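Local coordinates for similar to hydroxylamine oxidoreductase (Kuenenia stuttgartiensis, PDB 6H5L), which is a multiheme c-type cytochrome of an anammox bacterium's 60-heme reductase complex and probably acts as an oxidoreductase, passing electrons along its hemes, at residues C152-Q155 and Q156-E159; A206-C209 and D210-H213; K411-S414 and A415-G419; E420-Y423 and N424-T428. One frame throughout, in Å; residues are numbered along the deposited sequence.

Contact 1. Residues C152-Q155 and Q156-E159; sequences CHRQ and QFDE. With HEC (heme c), chain E.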
loop_
_atom_site.group_PDB
_atom_site.type_symbol
_atom_site.label_atom_id
_atom_site.label_comp_id
_atom_site.label_asym_id
_atom_site.label_seq_id
_atom_site.Cartn_x
_atom_site.Cartn_y
_atom_site.Cartn_z
ATOM N N CYS A 152 -4.196 34.830 25.235
ATOM C CA CYS A 152 -4.181 33.373 25.248
ATOM C C CYS A 152 -2.776 32.797 25.364
ATOM O O CYS A 152 -2.569 31.832 26.105
ATOM C CB CYS A 152 -4.850 32.823 23.982
ATOM S SG CYS A 152 -6.643 33.088 23.852
ATOM N N HIS A 153 -1.811 33.361 24.640
ATOM C CA HIS A 153 -0.429 32.887 24.669
ATOM C C HIS A 153 0.404 33.785 25.582
ATOM O O HIS A 153 1.247 34.568 25.142
ATOM C CB HIS A 153 0.142 32.840 23.256
ATOM C CG HIS A 153 -0.708 32.077 22.289
ATOM N ND1 HIS A 153 -1.050 30.756 22.483
ATOM C CD2 HIS A 153 -1.273 32.443 21.114
ATOM C CE1 HIS A 153 -1.792 30.342 21.472
ATOM N NE2 HIS A 153 -1.943 31.346 20.628
ATOM N N ARG A 154 0.149 33.652 26.884
ATOM C CA ARG A 154 0.787 34.544 27.845
ATOM C C ARG A 154 2.272 34.236 27.999
ATOM O O ARG A 154 3.080 35.152 28.192
ATOM C CB ARG A 154 0.075 34.463 29.194
ATOM C CG ARG A 154 0.472 35.579 30.143
ATOM C CD ARG A 154 0.434 36.919 29.426
ATOM N NE ARG A 154 1.000 38.003 30.223
ATOM C CZ ARG A 154 0.278 38.869 30.926
ATOM N NH1 ARG A 154 -1.045 38.778 30.938
ATOM N NH2 ARG A 154 0.880 39.829 31.616
ATOM N N GLN A 155 2.652 32.959 27.924
ATOM C CA GLN A 155 4.060 32.608 28.073
ATOM C C GLN A 155 4.891 33.141 26.910
ATOM O O GLN A 155 5.984 33.680 27.119
ATOM C CB GLN A 155 4.224 31.093 28.196
ATOM C CG GLN A 155 5.673 30.655 28.312
ATOM C CD GLN A 155 5.842 29.152 28.262
ATOM O OE1 GLN A 155 4.903 28.398 28.514
ATOM N NE2 GLN A 155 7.047 28.707 27.930
ATOM N N GLN A 156 4.389 33.004 25.680
ATOM C CA GLN A 156 5.122 33.516 24.527
ATOM C C GLN A 156 5.188 35.039 24.539
ATOM O O GLN A 156 6.212 35.623 24.167
ATOM C CB GLN A 156 4.482 33.022 23.229
ATOM C CG GLN A 156 4.782 31.569 22.883
ATOM C CD GLN A 156 3.941 30.585 23.673
ATOM O OE1 GLN A 156 3.153 30.973 24.536
ATOM N NE2 GLN A 156 4.102 29.299 23.379
ATOM N N PHE A 157 4.104 35.697 24.959
ATOM C CA PHE A 157 4.104 37.155 25.038
ATOM C C PHE A 157 5.159 37.656 26.016
ATOM O O PHE A 157 5.858 38.637 25.740
ATOM C CB PHE A 157 2.717 37.655 25.443
ATOM C CG PHE A 157 2.619 39.152 25.561
ATOM C CD1 PHE A 157 2.277 39.924 24.464
ATOM C CD2 PHE A 157 2.861 39.786 26.771
ATOM C CE1 PHE A 157 2.182 41.300 24.569
ATOM C CE2 PHE A 157 2.770 41.160 26.881
ATOM C CZ PHE A 157 2.430 41.918 25.778
ATOM N N ASP A 158 5.286 36.994 27.170
ATOM C CA ASP A 158 6.241 37.446 28.175
ATOM C C ASP A 158 7.678 37.186 27.737
ATOM O O ASP A 158 8.557 38.027 27.955
ATOM C CB ASP A 158 5.953 36.770 29.516
ATOM C CG ASP A 158 4.643 37.223 30.126
ATOM O OD1 ASP A 158 4.142 38.297 29.729
ATOM O OD2 ASP A 158 4.116 36.510 31.006
ATOM N N GLU A 159 7.937 36.029 27.122
ATOM C CA GLU A 159 9.280 35.762 26.617
ATOM C C GLU A 159 9.643 36.701 25.476
ATOM O O GLU A 159 10.816 37.058 25.317
ATOM C CB GLU A 159 9.401 34.303 26.178
ATOM C CG GLU A 159 9.389 33.309 27.332
ATOM C CD GLU A 159 9.606 31.877 26.881
ATOM O OE1 GLU A 159 9.729 31.645 25.660
ATOM O OE2 GLU A 159 9.656 30.981 27.750
HETATM FE FE HEC E . -3.003 31.274 18.935
HETATM C CHA HEC E . -2.331 28.027 18.134
HETATM C CHB HEC E . -0.125 32.267 17.338
HETATM C CHC HEC E . -3.862 34.571 19.403
HETATM C CHD HEC E . -5.412 30.331 21.177
HETATM N NA HEC E . -1.511 30.321 17.900
HETATM C C1A HEC E . -1.399 28.956 17.721
HETATM C C2A HEC E . -0.139 28.698 17.042
HETATM C C3A HEC E . 0.459 29.873 16.826
HETATM C C4A HEC E . -0.387 30.916 17.363
HETATM C CMA HEC E . 1.821 30.090 16.132
HETATM C CAA HEC E . 0.424 27.323 16.616
HETATM C CBA HEC E . -0.523 26.665 15.616
HETATM C CGA HEC E . 0.218 25.649 14.786
HETATM O O1A HEC E . 1.469 25.586 14.888
HETATM O O2A HEC E . -0.441 24.904 14.015
HETATM N NB HEC E . -2.104 33.090 18.534
HETATM C C1B HEC E . -1.013 33.255 17.705
HETATM C C2B HEC E . -0.970 34.640 17.285
HETATM C C3B HEC E . -1.994 35.278 17.864
HETATM C C4B HEC E . -2.734 34.316 18.655
HETATM C CMB HEC E . 0.109 35.243 16.361
HETATM C CAB HEC E . -2.367 36.769 17.722
HETATM C CBB HEC E . -2.878 37.065 16.296
HETATM N NC HEC E . -4.347 32.272 20.106
HETATM C C1C HEC E . -4.601 33.630 20.089
HETATM C C2C HEC E . -5.878 33.860 20.745
HETATM C C3C HEC E . -6.184 32.726 21.393
HETATM C C4C HEC E . -5.308 31.678 20.900
HETATM C CMC HEC E . -6.377 35.268 21.150
HETATM C CAC HEC E . -7.397 32.485 22.326
HETATM C CBC HEC E . -8.697 32.353 21.503
HETATM N ND HEC E . -3.773 29.456 19.544
HETATM C C1D HEC E . -4.746 29.310 20.531
HETATM C C2D HEC E . -4.943 27.900 20.775
HETATM C C3D HEC E . -3.980 27.176 19.824
HETATM C C4D HEC E . -3.296 28.224 19.100
HETATM C CMD HEC E . -5.922 27.259 21.781
HETATM C CAD HEC E . -3.785 25.651 19.675
HETATM C CBD HEC E . -2.848 25.138 20.766
HETATM C CGD HEC E . -1.489 25.774 20.631
HETATM O O1D HEC E . -1.185 26.717 21.406
HETATM O O2D HEC E . -0.710 25.338 19.745
HETATM O O HOH W 1 0.928 29.536 25.025
#
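With CG anti to the backbone N (chi1 -167°) and a bend at chi2, the R154 chain reaches forward along its helix until NE faces D158, whose own CG stands anti to its carbonyl carbon. The two side chains form a salt bridge one turn apart, with R154 NE 3.2 Å from D158 OD1. The carboxylate oxygen lies close to the guanidinium plane and is met on its syn side, although the two planes are steeply inclined, 73° apart. R154 NH1 is taken up by the carbonyl of P12, so that the guanidinium joins helix 154-161 to the N-terminal loop of the chain. Were the arginine replaced by an alanine, the D158 carboxylate would probably be left without its charged mate and the P12 carbonyl without this donor. One residue further along, Q155 and E159 run side by side, but Q155 NE2 to E159 OE2 is a weak bond at 3.5 Å; OE1 of E159 bonds instead to H294 N. All this follows directly on the end of a c-type heme-binding motif, in which C152 SG is bonded to heme CAC at 1.8 Å. H153 NE2 binds the heme iron, FE, at 2.0 Å, with H100 as the other axial ligand. H153 also occupies the N-cap position, its O accepting from F157 N at 3.1 Å. A water donates to Q156 OE1 at 2.7 Å and accepts only weakly from H153 ND1, linking the axial imidazole to the first turn of the helix.

Contact 2. Residues A206-C209 and D210-H213; sequences AEKC and DVCH. With HEC (heme c), chain G.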
loop_
_atom_site.group_PDB
_atom_site.type_symbol
_atom_site.label_atom_id
_atom_site.label_comp_id
_atom_site.label_asym_id
_atom_site.label_seq_id
_atom_site.Cartn_x
_atom_site.Cartn_y
_atom_site.Cartn_z
ATOM N N ALA A 206 6.975 44.857 16.036
ATOM C CA ALA A 206 6.830 45.231 17.437
ATOM C C ALA A 206 5.440 44.923 17.980
ATOM O O ALA A 206 5.308 44.500 19.134
ATOM C CB ALA A 206 7.147 46.717 17.625
ATOM N N GLU A 207 4.397 45.123 17.175
ATOM C CA GLU A 207 3.038 44.811 17.587
ATOM C C GLU A 207 2.388 43.716 16.756
ATOM O O GLU A 207 1.267 43.307 17.076
ATOM C CB GLU A 207 2.155 46.068 17.534
ATOM C CG GLU A 207 2.664 47.220 18.387
ATOM C CD GLU A 207 1.603 48.274 18.638
ATOM O OE1 GLU A 207 1.553 48.818 19.762
ATOM O OE2 GLU A 207 0.813 48.557 17.714
ATOM N N LYS A 208 3.050 43.233 15.708
ATOM C CA LYS A 208 2.516 42.179 14.857
ATOM C C LYS A 208 3.226 40.870 15.175
ATOM O O LYS A 208 4.448 40.770 15.027
ATOM C CB LYS A 208 2.689 42.528 13.380
ATOM C CG LYS A 208 2.314 43.951 13.010
ATOM C CD LYS A 208 1.816 44.018 11.577
ATOM C CE LYS A 208 2.658 43.161 10.648
ATOM N NZ LYS A 208 1.847 42.640 9.511
ATOM N N CYS A 209 2.459 39.871 15.610
ATOM C CA CYS A 209 2.989 38.542 15.883
ATOM C C CYS A 209 2.884 37.615 14.682
ATOM O O CYS A 209 3.250 36.439 14.787
ATOM C CB CYS A 209 2.266 37.922 17.081
ATOM S SG CYS A 209 2.461 38.831 18.623
ATOM N N ASP A 210 2.402 38.118 13.545
ATOM C CA ASP A 210 2.297 37.354 12.308
ATOM C C ASP A 210 3.514 37.548 11.412
ATOM O O ASP A 210 3.419 37.397 10.189
ATOM C CB ASP A 210 1.028 37.748 11.555
ATOM C CG ASP A 210 1.011 39.219 11.177
ATOM O OD1 ASP A 210 1.900 39.965 11.640
ATOM O OD2 ASP A 210 0.114 39.634 10.416
ATOM N N VAL A 211 4.660 37.877 11.999
ATOM C CA VAL A 211 5.786 38.405 11.241
ATOM C C VAL A 211 6.771 37.294 10.896
ATOM O O VAL A 211 7.411 37.329 9.838
ATOM C CB VAL A 211 6.449 39.555 12.025
ATOM C CG1 VAL A 211 7.933 39.302 12.263
ATOM C CG2 VAL A 211 6.210 40.878 11.321
ATOM N N CYS A 212 6.887 36.296 11.775
ATOM C CA CYS A 212 7.641 35.080 11.481
ATOM C C CYS A 212 6.719 33.939 11.059
ATOM O O CYS A 212 6.849 33.416 9.948
ATOM C CB CYS A 212 8.483 34.683 12.700
ATOM S SG CYS A 212 9.614 35.984 13.259
ATOM N N HIS A 213 5.781 33.551 11.920
ATOM C CA HIS A 213 4.691 32.666 11.526
ATOM C C HIS A 213 3.576 33.541 10.963
ATOM O O HIS A 213 2.899 34.255 11.709
ATOM C CB HIS A 213 4.211 31.807 12.698
ATOM C CG HIS A 213 4.462 32.402 14.053
ATOM N ND1 HIS A 213 3.616 33.324 14.630
ATOM C CD2 HIS A 213 5.448 32.182 14.957
ATOM C CE1 HIS A 213 4.075 33.657 15.824
ATOM N NE2 HIS A 213 5.186 32.977 16.049
HETATM FE FE HEC G . 5.948 33.042 17.907
HETATM C CHA HEC G . 6.162 29.668 18.513
HETATM C CHB HEC G . 2.927 33.121 19.547
HETATM C CHC HEC G . 5.935 36.498 17.774
HETATM C CHD HEC G . 8.725 32.972 15.950
HETATM N NA HEC G . 4.760 31.652 18.846
HETATM C C1A HEC G . 5.047 30.310 18.993
HETATM C C2A HEC G . 3.974 29.690 19.737
HETATM C C3A HEC G . 3.080 30.637 20.027
HETATM C C4A HEC G . 3.552 31.894 19.472
HETATM C CMA HEC G . 1.774 30.419 20.815
HETATM C CAA HEC G . 3.894 28.198 20.133
HETATM C CBA HEC G . 3.047 27.417 19.134
HETATM C CGA HEC G . 2.992 25.972 19.560
HETATM O O1A HEC G . 3.860 25.551 20.369
HETATM O O2A HEC G . 2.085 25.239 19.089
HETATM N NB HEC G . 4.635 34.535 18.478
HETATM C C1B HEC G . 3.519 34.336 19.268
HETATM C C2B HEC G . 3.084 35.630 19.751
HETATM C C3B HEC G . 3.906 36.564 19.259
HETATM C C4B HEC G . 4.900 35.892 18.449
HETATM C CMB HEC G . 1.866 35.857 20.669
HETATM C CAB HEC G . 3.847 38.090 19.499
HETATM C CBB HEC G . 4.277 38.431 20.944
HETATM N NC HEC G . 7.108 34.475 17.024
HETATM C C1C HEC G . 6.944 35.844 17.103
HETATM C C2C HEC G . 8.085 36.471 16.469
HETATM C C3C HEC G . 8.780 35.506 15.853
HETATM C C4C HEC G . 8.232 34.224 16.262
HETATM C CMC HEC G . 8.191 37.989 16.194
HETATM C CAC HEC G . 10.042 35.705 14.985
HETATM C CBC HEC G . 11.203 36.238 15.856
HETATM N ND HEC G . 7.208 31.537 17.275
HETATM C C1D HEC G . 8.381 31.785 16.567
HETATM C C2D HEC G . 9.183 30.583 16.586
HETATM C C3D HEC G . 8.383 29.554 17.387
HETATM C C4D HEC G . 7.173 30.236 17.773
HETATM C CMD HEC G . 10.560 30.368 15.938
HETATM C CAD HEC G . 8.785 28.102 17.722
HETATM C CBD HEC G . 9.149 28.059 19.205
HETATM C CGD HEC G . 9.913 26.808 19.551
HETATM O O1D HEC G . 10.464 26.738 20.678
HETATM O O2D HEC G . 9.977 25.883 18.700
HETATM O O HOH W 2 5.628 35.805 13.942
#
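K208 and D210 meet through opposite charges, as the lysine bends at chi3 and brings NZ to 3.4 Å from D210 OD1. This salt bridge is weak as a hydrogen bond, and each partner has a stronger one elsewhere: K208 NZ bonds to a propionate oxygen of another heme, D210 OD2 to R215. D210 CG sits between its backbone N and carbonyl carbon (chi1 61°), which turns the carboxylate back over the lysine and sets OD1 3.2 Å from K208 CB. A basic pair, K208 and R215, thus gathers beside carboxylates, whose negative charge would be expected to offset theirs.

The polar backbone is served by a water that donates to C209 O at 2.6 Å and accepts from C212 N at 2.6 Å, bridging the turn between the two cysteines. The same water lies 3.2 Å above the plane of the H213 ring, over its centre. V211 O accepts a hydrogen bond from K248 NZ of the second subunit, tying this turn to the interface.

Three bonds fix the heme: C209 SG is joined to heme CAB, C212 SG to heme CAC, and H213 NE2 to the iron. H213 NE2 lies 2.0 Å from the heme iron, FE, with H294 on the other axial side. Two thioethers and an axial histidine within five consecutive residues make this the CxxCH motif of c-type cytochromes, here CDVCH.

Contact 3. Residues K411-S414 and A415-G419; sequences KELS and ADFLG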
loop_
_atom_site.group_PDB
_atom_site.type_symbol
_atom_site.label_atom_id
_atom_site.label_comp_id
_atom_site.label_asym_id
_atom_site.label_seq_id
_atom_site.Cartn_x
_atom_site.Cartn_y
_atom_site.Cartn_z
ATOM N N LYS A 411 14.000 71.556 20.639
ATOM C CA LYS A 411 12.701 71.828 21.242
ATOM C C LYS A 411 12.168 70.629 22.020
ATOM O O LYS A 411 11.528 70.801 23.064
ATOM C CB LYS A 411 11.702 72.254 20.169
ATOM C CG LYS A 411 10.637 73.206 20.685
ATOM C CD LYS A 411 9.281 72.936 20.058
ATOM C CE LYS A 411 8.195 73.751 20.746
ATOM N NZ LYS A 411 6.826 73.340 20.326
ATOM N N GLU A 412 12.415 69.410 21.536
ATOM C CA GLU A 412 11.802 68.225 22.126
ATOM C C GLU A 412 12.721 67.457 23.065
ATOM O O GLU A 412 12.222 66.733 23.933
ATOM C CB GLU A 412 11.319 67.270 21.025
ATOM C CG GLU A 412 10.401 67.903 19.991
ATOM C CD GLU A 412 9.172 68.548 20.602
ATOM O OE1 GLU A 412 8.787 69.643 20.141
ATOM O OE2 GLU A 412 8.590 67.960 21.539
ATOM N N LEU A 413 14.033 67.589 22.919
ATOM C CA LEU A 413 14.991 66.848 23.725
ATOM C C LEU A 413 15.677 67.791 24.710
ATOM O O LEU A 413 15.449 69.003 24.714
ATOM C CB LEU A 413 16.004 66.134 22.827
ATOM C CG LEU A 413 15.397 65.145 21.827
ATOM C CD1 LEU A 413 16.481 64.536 20.957
ATOM C CD2 LEU A 413 14.611 64.062 22.548
ATOM N N SER A 414 16.523 67.216 25.561
ATOM C CA SER A 414 17.199 67.970 26.611
ATOM C C SER A 414 18.490 67.244 26.976
ATOM O O SER A 414 18.875 66.262 26.333
ATOM C CB SER A 414 16.282 68.144 27.828
ATOM O OG SER A 414 16.057 66.903 28.479
ATOM N N ALA A 415 19.164 67.735 28.020
ATOM C CA ALA A 415 20.331 67.039 28.548
ATOM C C ALA A 415 19.965 65.703 29.180
ATOM O O ALA A 415 20.837 64.841 29.328
ATOM C CB ALA A 415 21.052 67.915 29.572
ATOM N N ASP A 416 18.700 65.518 29.563
ATOM C CA ASP A 416 18.262 64.219 30.059
ATOM C C ASP A 416 18.401 63.142 28.991
ATOM O O ASP A 416 18.606 61.968 29.316
ATOM C CB ASP A 416 16.819 64.315 30.558
ATOM C CG ASP A 416 16.328 63.028 31.197
ATOM O OD1 ASP A 416 17.042 62.477 32.062
ATOM O OD2 ASP A 416 15.219 62.576 30.842
ATOM N N PHE A 417 18.298 63.522 27.718
ATOM C CA PHE A 417 18.435 62.582 26.612
ATOM C C PHE A 417 19.864 62.522 26.080
ATOM O O PHE A 417 20.423 61.437 25.908
ATOM C CB PHE A 417 17.476 62.963 25.476
ATOM C CG PHE A 417 16.031 62.663 25.766
ATOM C CD1 PHE A 417 15.495 61.421 25.461
ATOM C CD2 PHE A 417 15.205 63.625 26.328
ATOM C CE1 PHE A 417 14.163 61.139 25.718
ATOM C CE2 PHE A 417 13.870 63.348 26.587
ATOM C CZ PHE A 417 13.350 62.104 26.281
ATOM N N LEU A 418 20.467 63.681 25.824
ATOM C CA LEU A 418 21.724 63.769 25.095
ATOM C C LEU A 418 22.896 64.206 25.960
ATOM O O LEU A 418 24.034 64.213 25.475
ATOM C CB LEU A 418 21.573 64.721 23.912
ATOM C CG LEU A 418 20.332 64.530 23.032
ATOM C CD1 LEU A 418 20.271 65.602 21.960
ATOM C CD2 LEU A 418 20.309 63.143 22.405
ATOM N N GLY A 419 22.658 64.559 27.214
ATOM C CA GLY A 419 23.696 65.118 28.050
ATOM C C GLY A 419 23.899 66.601 27.790
ATOM O O GLY A 419 23.549 67.139 26.740
#
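The F417 ring receives L413 CD2 over one face, 3.7 Å above its plane and displaced toward the rim. This is a CH-pi contact: L413 CD2 lies 3.9 Å from the centroid of the F417 ring and 14° off the normal, and the two side chains cross at about a right angle. The ring also meets W23 edge-to-face, so the aromatic group is held by both an aliphatic and an aromatic neighbour. The other methyl of the leucine, CD1, reaches L418 CD1 at 4.1 Å, and the fork of L413 thereby spans two successive residues of the short helix 415-418.

S414 is the N-cap of that helix. S414 OG stands between the backbone N and the carbonyl carbon (chi1 68°), where it accepts from D416 N at 3.2 Å. The carbonyl oxygen S414 O is gripped twice: L418 N approaches in the carbonyl plane at 3.1 Å, whereas F417 N comes from above that plane at the same length. With an alanine here, D416 N would probably lose its cap and the first turn would be less firmly closed. The turn ends at G419, whose positive phi would press a CB against the preceding carbonyl.

In the fold, L413 and S414 form the short link from helix 406-412 to helix 415-418. F417 and L418 both lean on I327 in a loop, and G419 leads directly into helix 420-429.

Contact 4. Residues E420-Y423 and N424-T428; sequences EPVY and NAFKT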
loop_
_atom_site.group_PDB
_atom_site.type_symbol
_atom_site.label_atom_id
_atom_site.label_comp_id
_atom_site.label_asym_id
_atom_site.label_seq_id
_atom_site.Cartn_x
_atom_site.Cartn_y
_atom_site.Cartn_z
ATOM N N GLU A 420 24.477 67.272 28.785
ATOM C CA GLU A 420 24.695 68.713 28.678
ATOM C C GLU A 420 25.583 69.105 27.502
ATOM O O GLU A 420 25.174 69.983 26.722
ATOM C CB GLU A 420 25.251 69.245 30.004
ATOM C CG GLU A 420 25.752 70.684 29.951
ATOM C CD GLU A 420 24.687 71.675 29.514
ATOM O OE1 GLU A 420 25.040 72.662 28.833
ATOM O OE2 GLU A 420 23.501 71.471 29.853
ATOM N N PRO A 421 26.774 68.522 27.300
ATOM C CA PRO A 421 27.627 69.014 26.200
ATOM C C PRO A 421 27.016 68.831 24.822
ATOM O O PRO A 421 27.194 69.695 23.953
ATOM C CB PRO A 421 28.916 68.193 26.366
ATOM C CG PRO A 421 28.496 66.972 27.094
ATOM C CD PRO A 421 27.432 67.429 28.042
ATOM N N VAL A 422 26.293 67.735 24.592
ATOM C CA VAL A 422 25.723 67.498 23.271
ATOM C C VAL A 422 24.494 68.370 23.045
ATOM O O VAL A 422 24.286 68.896 21.946
ATOM C CB VAL A 422 25.402 66.004 23.089
ATOM C CG1 VAL A 422 24.878 65.739 21.686
ATOM C CG2 VAL A 422 26.633 65.165 23.363
ATOM N N TYR A 423 23.657 68.541 24.071
ATOM C CA TYR A 423 22.477 69.383 23.911
ATOM C C TYR A 423 22.848 70.859 23.874
ATOM O O TYR A 423 22.218 71.645 23.156
ATOM C CB TYR A 423 21.471 69.114 25.029
ATOM C CG TYR A 423 20.210 69.938 24.898
ATOM C CD1 TYR A 423 19.243 69.616 23.954
ATOM C CD2 TYR A 423 19.990 71.042 25.712
ATOM C CE1 TYR A 423 18.092 70.371 23.824
ATOM C CE2 TYR A 423 18.841 71.800 25.590
ATOM C CZ TYR A 423 17.896 71.459 24.646
ATOM O OH TYR A 423 16.750 72.211 24.520
ATOM N N ASN A 424 23.856 71.260 24.654
ATOM C CA ASN A 424 24.294 72.652 24.640
ATOM C C ASN A 424 24.750 73.073 23.250
ATOM O O ASN A 424 24.450 74.185 22.800
ATOM C CB ASN A 424 25.418 72.860 25.652
ATOM C CG ASN A 424 25.966 74.270 25.632
ATOM O OD1 ASN A 424 25.211 75.242 25.610
ATOM N ND2 ASN A 424 27.289 74.390 25.624
ATOM N N ALA A 425 25.477 72.195 22.553
ATOM C CA ALA A 425 25.935 72.517 21.206
ATOM C C ALA A 425 24.763 72.669 20.246
ATOM O O ALA A 425 24.780 73.537 19.365
ATOM C CB ALA A 425 26.902 71.442 20.711
ATOM N N PHE A 426 23.736 71.831 20.398
ATOM C CA PHE A 426 22.562 71.945 19.538
ATOM C C PHE A 426 21.791 73.227 19.817
ATOM O O PHE A 426 21.320 73.888 18.885
ATOM C CB PHE A 426 21.658 70.726 19.716
ATOM C CG PHE A 426 21.912 69.632 18.720
ATOM C CD1 PHE A 426 21.354 69.691 17.453
ATOM C CD2 PHE A 426 22.704 68.545 19.049
ATOM C CE1 PHE A 426 21.584 68.688 16.530
ATOM C CE2 PHE A 426 22.937 67.537 18.131
ATOM C CZ PHE A 426 22.376 67.610 16.869
ATOM N N LYS A 427 21.642 73.593 21.090
ATOM C CA LYS A 427 20.908 74.810 21.420
ATOM C C LYS A 427 21.690 76.055 21.015
ATOM O O LYS A 427 21.100 77.047 20.571
ATOM C CB LYS A 427 20.583 74.837 22.912
ATOM C CG LYS A 427 19.620 75.939 23.322
ATOM C CD LYS A 427 19.252 75.828 24.794
ATOM C CE LYS A 427 18.209 76.859 25.186
ATOM N NZ LYS A 427 17.820 76.723 26.617
ATOM N N THR A 428 23.017 76.019 21.153
ATOM C CA THR A 428 23.838 77.187 20.850
ATOM C C THR A 428 24.068 77.342 19.350
ATOM O O THR A 428 23.846 78.420 18.788
ATOM C CB THR A 428 25.178 77.093 21.585
ATOM O OG1 THR A 428 24.947 77.010 22.996
ATOM C CG2 THR A 428 26.040 78.312 21.288
HETATM O O HOH W 3 28.982 71.914 23.955
#
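N424 N donates to E420 O at 2.8 Å, the shortest rung of the i to i+4 ladder that defines the alpha helix 420-429. K427 N to Y423 O is nearly as short, whereas the rungs starting at P421 and V422 are weak. Within 424-428 the carbonyl oxygen N424 O is gripped by two donors of T428: the backbone N at 2.9 Å and the side-chain OG1 also at 2.9 Å, arriving from opposite faces of the carbonyl plane. A threonine hydroxyl that donates to the carbonyl four residues back is a familiar feature of alpha helices.

Along the same helix the side chains pair one turn apart with little polar content. The E420 chain, bent at chi2, brings E420 OE1 forward to within 3.2 Å of N424 CB, its carboxylate plane 32° from the amide plane. A water donates to P421 O at 2.8 Å and accepts weakly from N424 ND2, on this solvent-facing side. Y423 and K427 both place CG anti to the backbone N (chi1 -179° and -170°), and the K427 chain is extended beyond it, with K427 CD 4.1 Å from Y423 CE2. The tyrosine hydroxyl is bonded beyond the helix, to V410 O, fixing the ring against helix 406-412.

F426 is the buried member. It packs on S406, I409 and V410 of that neighbouring helix and meets F433 edge-to-face, while V422 CG1 touches its CD2 loosely. At the ring's own edge, V422 O lies in the ring plane, 3.3 Å from F426 CD2.

The four contacts divide by place. Contact 2 is fully buried, its centre about 13 Å from the centre of the chain, contacts 1 and 3 are partly buried, and contact 4 lies at the surface. Contacts 1 and 2 share the heme-bearing part, their centres about 13 Å apart, and combine covalent and metal bonds with charged pairs; one sits where a heme motif runs into a helix, the other in a helix-free loop. Contacts 3 and 4 are remote from them but touch each other on consecutive helices, L413 O lying 3.1 Å from Y423 CE1. Their chemistry is helix capping, backbone ladders and aromatic packing, without a heme.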